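Peptidoglycan synthetase penicillin-binding protein 3 (Bifidobacterium adolescentis, PDB 4YE5) probably binds penicillin and probably cross-links peptidoglycan strands as a transpeptidase of cell-wall synthesis. Local coordinates at residues G114-L119 and I139-L144; T334-L339 and L462-S467. All coordinates share one frame; numbering follows the deposited sequence.

How the contacts relate
The two contacts lie on opposite sides of the chain's centre, with their own centres about 71 Å apart, and they share no helix or strand. Contact 1 is in the PBP dimerisation domain. It joins the two outer strands of a three-stranded antiparallel sheet across the middle strand, and it is only partly buried. Contact 2 is in the transpeptidase domain. It packs two helices, and all of its touching residues are buried. Their chemistry follows their place. Contact 1 combines one aliphatic pair with two tyrosines, a glutamate and a bridging water. Contact 2 is aliphatic across the interface, and its polar bonds run along the helices or to neighbouring parts of the chain.

Contact 1 (G114-L119 and I139-L144); sequences GQYVVL and IVYAEL
Leu-119 and Val-140 form the buried, packed side of this contact. Leu-119 CD1 lies 4.3 Å from Val-140 CG1. Helix 87-99 covers the pair, with Leu-95 touching both side chains and Val-91 touching Val-140. The backbones do not pair. Strand 50-54 runs between the two segments and bonds to both, so they belong to the outer strands of a three-stranded antiparallel sheet in the PBP dimerisation domain.

The other face of the sheet is the solvent side, where Tyr-116 is exposed and Tyr-141 partly so. Both tyrosines rest on Ile-53, and their side chains cross at about a right angle. Tyr-141 OH meets the edge of the Tyr-116 ring, near its plane, 4.0 Å from Tyr-116 CD2. The first torsion of Tyr-141 (chi1 58°) sets CG between the backbone N and the carbonyl carbon, and its hydroxyl reaches the other segment. A water joins the two sides there. It donates to Gln-115 O at 2.6 Å and is hydrogen-bonded to Tyr-141 OH at 2.9 Å. Glu-143 OE2 stands in the plane of the Tyr-141 ring, at its edge. Glu-143 OE1 is 4.3 Å from Tyr-116 OH, too far for a hydrogen bond.

No direct hydrogen bond crosses the contact. It rests on van der Waals packing on both faces, with one aliphatic pair under helix 87-99, and its polar link goes through one water.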
# COMPACT_ATOMS: atom_id res chain seq x y z
N GLY A 114 -45.33 9.97 -5.97
CA GLY A 114 -43.96 9.66 -6.35
C GLY A 114 -43.70 8.16 -6.38
O GLY A 114 -44.59 7.35 -6.14
N GLN A 115 -42.45 7.81 -6.67
CA GLN A 115 -42.07 6.42 -6.85
C GLN A 115 -41.10 5.98 -5.79
O GLN A 115 -40.48 4.93 -5.91
CB GLN A 115 -41.44 6.24 -8.23
CG GLN A 115 -42.37 6.61 -9.37
CD GLN A 115 -42.10 5.79 -10.62
OE1 GLN A 115 -42.81 4.83 -10.91
NE2 GLN A 115 -41.06 6.17 -11.36
N TYR A 116 -40.97 6.77 -4.73
CA TYR A 116 -39.92 6.53 -3.74
C TYR A 116 -40.31 6.97 -2.32
O TYR A 116 -40.80 8.08 -2.12
CB TYR A 116 -38.65 7.25 -4.16
CG TYR A 116 -37.49 7.08 -3.21
CD1 TYR A 116 -37.31 7.95 -2.14
CD2 TYR A 116 -36.58 6.06 -3.39
CE1 TYR A 116 -36.25 7.80 -1.26
CE2 TYR A 116 -35.51 5.90 -2.52
CZ TYR A 116 -35.35 6.77 -1.46
OH TYR A 116 -34.29 6.61 -0.60
N VAL A 117 -40.09 6.08 -1.35
CA VAL A 117 -40.28 6.41 0.06
C VAL A 117 -39.48 5.43 0.92
O VAL A 117 -39.48 4.23 0.65
CB VAL A 117 -41.79 6.47 0.48
CG1 VAL A 117 -42.44 5.08 0.51
CG2 VAL A 117 -41.95 7.14 1.84
N VAL A 118 -38.76 5.93 1.92
CA VAL A 118 -38.08 5.05 2.86
C VAL A 118 -39.11 4.47 3.82
O VAL A 118 -39.91 5.22 4.39
CB VAL A 118 -36.99 5.77 3.68
CG1 VAL A 118 -36.42 4.83 4.73
CG2 VAL A 118 -35.90 6.27 2.77
N LEU A 119 -39.10 3.15 3.98
CA LEU A 119 -40.05 2.51 4.89
C LEU A 119 -39.36 2.16 6.20
O LEU A 119 -39.96 2.26 7.27
CB LEU A 119 -40.65 1.26 4.27
CG LEU A 119 -41.46 1.49 2.99
CD1 LEU A 119 -41.84 0.14 2.37
CD2 LEU A 119 -42.70 2.33 3.29
N ILE A 139 -42.50 -3.42 -5.95
CA ILE A 139 -43.14 -2.43 -5.08
C ILE A 139 -42.28 -2.09 -3.88
O ILE A 139 -42.16 -0.93 -3.50
CB ILE A 139 -44.52 -2.92 -4.61
CG1 ILE A 139 -45.37 -3.26 -5.84
CG2 ILE A 139 -45.19 -1.86 -3.71
CD1 ILE A 139 -46.65 -3.93 -5.52
N VAL A 140 -41.69 -3.11 -3.29
CA VAL A 140 -40.80 -2.91 -2.15
C VAL A 140 -39.45 -3.54 -2.52
O VAL A 140 -39.40 -4.62 -3.10
CB VAL A 140 -41.37 -3.59 -0.90
CG1 VAL A 140 -40.45 -3.39 0.28
CG2 VAL A 140 -42.76 -3.03 -0.58
N TYR A 141 -38.36 -2.84 -2.20
CA TYR A 141 -37.03 -3.40 -2.43
C TYR A 141 -36.03 -2.95 -1.37
O TYR A 141 -36.27 -2.00 -0.61
CB TYR A 141 -36.51 -3.08 -3.84
CG TYR A 141 -36.45 -1.60 -4.16
CD1 TYR A 141 -37.56 -0.93 -4.66
CD2 TYR A 141 -35.26 -0.87 -3.97
CE1 TYR A 141 -37.51 0.42 -4.96
CE2 TYR A 141 -35.20 0.49 -4.28
CZ TYR A 141 -36.33 1.13 -4.77
OH TYR A 141 -36.29 2.47 -5.08
N ALA A 142 -34.92 -3.66 -1.33
CA ALA A 142 -33.88 -3.43 -0.33
C ALA A 142 -32.67 -2.73 -0.94
O ALA A 142 -32.17 -3.13 -1.99
CB ALA A 142 -33.47 -4.76 0.26
N GLU A 143 -32.20 -1.67 -0.28
CA GLU A 143 -30.96 -1.01 -0.71
C GLU A 143 -29.84 -1.31 0.29
O GLU A 143 -29.93 -0.93 1.45
CB GLU A 143 -31.17 0.50 -0.88
CG GLU A 143 -31.70 0.88 -2.27
CD GLU A 143 -31.96 2.39 -2.46
OE1 GLU A 143 -31.91 3.14 -1.46
OE2 GLU A 143 -32.23 2.80 -3.61
N LEU A 144 -28.82 -2.01 -0.18
CA LEU A 144 -27.68 -2.40 0.65
C LEU A 144 -26.89 -1.19 1.16
O LEU A 144 -26.54 -0.31 0.38
CB LEU A 144 -26.76 -3.33 -0.14
CG LEU A 144 -25.44 -3.69 0.53
CD1 LEU A 144 -25.67 -4.62 1.70
CD2 LEU A 144 -24.47 -4.33 -0.49
O HOH W 1 -38.34 3.70 -6.69

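Contact 2 (T334-L339 and L462-S467); sequences TLAGIL and LNAMES
Ala-336 and Leu-339 are the residues of 334-339 that meet helix 455-470, on Ala-464 and Met-465. Thr-334 comes first and caps the helix. Its OG1 accepts from Gly-337 N at 3.2 Å, with an N-H...O angle of 156°, and is also hydrogen-bonded to Pro-563 O. Leu-335 is turned to helix 290-299.

Ala-336 follows and points at the partner helix. Its CB lies 3.9 Å from Ala-464 CB, and their CA atoms are 5.1 Å apart. The short helical pieces cross there with axes 8.8 Å apart, at -51°. This helix pair belongs to the penicillin-binding transpeptidase domain, close to its probable active-site SxxK motif, whose lysine would be Lys-290.

Gly-337 supplies the N-H of the cap. Ile-338 packs on Phe-309 and Val-311. Leu-339 then reaches across with CG anti to its own N (chi1 -178°). Its CD2 branch sits 3.8 Å from Ala-464 CB and 4.0 Å from CG of Met-465, which is modelled as selenomethionine. The Leu-339 side chain also touches Lys-290, and its backbone O is hydrogen-bonded to NZ of Lys-486, probably the lysine of the K(T/S)G motif.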
# COMPACT_ATOMS: atom_id res chain seq x y z
N THR A 334 40.53 2.06 0.16
CA THR A 334 40.17 1.23 -0.98
C THR A 334 38.82 1.68 -1.53
O THR A 334 38.18 2.56 -0.95
CB THR A 334 40.04 -0.23 -0.60
OG1 THR A 334 38.99 -0.36 0.37
CG2 THR A 334 41.39 -0.75 -0.04
N LEU A 335 38.38 1.08 -2.63
CA LEU A 335 37.08 1.43 -3.17
C LEU A 335 35.98 1.13 -2.14
O LEU A 335 35.06 1.92 -1.97
CB LEU A 335 36.79 0.69 -4.48
CG LEU A 335 35.55 1.17 -5.23
CD1 LEU A 335 35.73 2.62 -5.67
CD2 LEU A 335 35.27 0.28 -6.43
N ALA A 336 36.10 -0.00 -1.45
CA ALA A 336 35.18 -0.33 -0.37
C ALA A 336 35.18 0.75 0.71
O ALA A 336 34.12 1.14 1.23
CB ALA A 336 35.51 -1.70 0.22
N GLY A 337 36.36 1.27 1.04
CA GLY A 337 36.46 2.33 2.04
C GLY A 337 35.83 3.65 1.61
O GLY A 337 35.31 4.39 2.44
N ILE A 338 35.89 3.95 0.32
CA ILE A 338 35.20 5.14 -0.20
C ILE A 338 33.69 5.06 0.09
O ILE A 338 33.05 6.06 0.45
CB ILE A 338 35.49 5.36 -1.71
CG1 ILE A 338 36.91 5.94 -1.89
CG2 ILE A 338 34.43 6.26 -2.36
CD1 ILE A 338 37.53 5.74 -3.27
N LEU A 339 33.14 3.85 -0.05
CA LEU A 339 31.73 3.61 0.29
C LEU A 339 31.51 3.79 1.80
O LEU A 339 30.63 4.53 2.24
CB LEU A 339 31.29 2.19 -0.11
CG LEU A 339 29.81 1.92 0.19
CD1 LEU A 339 28.88 2.80 -0.70
CD2 LEU A 339 29.40 0.43 0.14
N LEU A 462 27.81 -6.25 -0.95
CA LEU A 462 27.24 -6.62 0.35
C LEU A 462 28.34 -6.59 1.42
O LEU A 462 28.14 -6.11 2.54
CB LEU A 462 26.65 -8.04 0.25
CG LEU A 462 25.80 -8.58 1.39
CD1 LEU A 462 24.56 -7.72 1.58
CD2 LEU A 462 25.39 -10.02 1.09
N ASN A 463 29.50 -7.14 1.06
CA ASN A 463 30.69 -7.11 1.90
C ASN A 463 31.10 -5.66 2.24
O ASN A 463 31.37 -5.33 3.40
CB ASN A 463 31.81 -7.86 1.18
CG ASN A 463 33.05 -8.08 2.05
OD1 ASN A 463 33.56 -7.15 2.67
ND2 ASN A 463 33.55 -9.31 2.06
N ALA A 464 31.12 -4.78 1.25
CA ALA A 464 31.46 -3.36 1.50
C ALA A 464 30.38 -2.67 2.34
O ALA A 464 30.69 -1.81 3.17
CB ALA A 464 31.68 -2.62 0.17
N MSE A 465 29.11 -3.05 2.13
CA MSE A 465 28.02 -2.52 2.95
C MSE A 465 28.08 -3.01 4.40
O MSE A 465 27.68 -2.29 5.33
CB MSE A 465 26.63 -2.81 2.35
CG MSE A 465 26.36 -2.08 1.04
SE MSE A 465 24.56 -2.43 0.41
CE MSE A 465 23.57 -1.54 1.87
N GLU A 466 28.57 -4.22 4.60
CA GLU A 466 28.76 -4.70 5.94
C GLU A 466 29.88 -3.90 6.64
O GLU A 466 29.76 -3.56 7.82
CB GLU A 466 29.04 -6.22 5.97
CG GLU A 466 29.43 -6.72 7.35
CD GLU A 466 29.19 -8.21 7.58
OE1 GLU A 466 28.93 -8.94 6.60
OE2 GLU A 466 29.26 -8.63 8.75
N SER A 467 30.94 -3.58 5.90
CA SER A 467 31.97 -2.68 6.45
C SER A 467 31.36 -1.30 6.72
O SER A 467 31.66 -0.67 7.74
CB SER A 467 33.18 -2.56 5.51
OG SER A 467 33.85 -3.81 5.41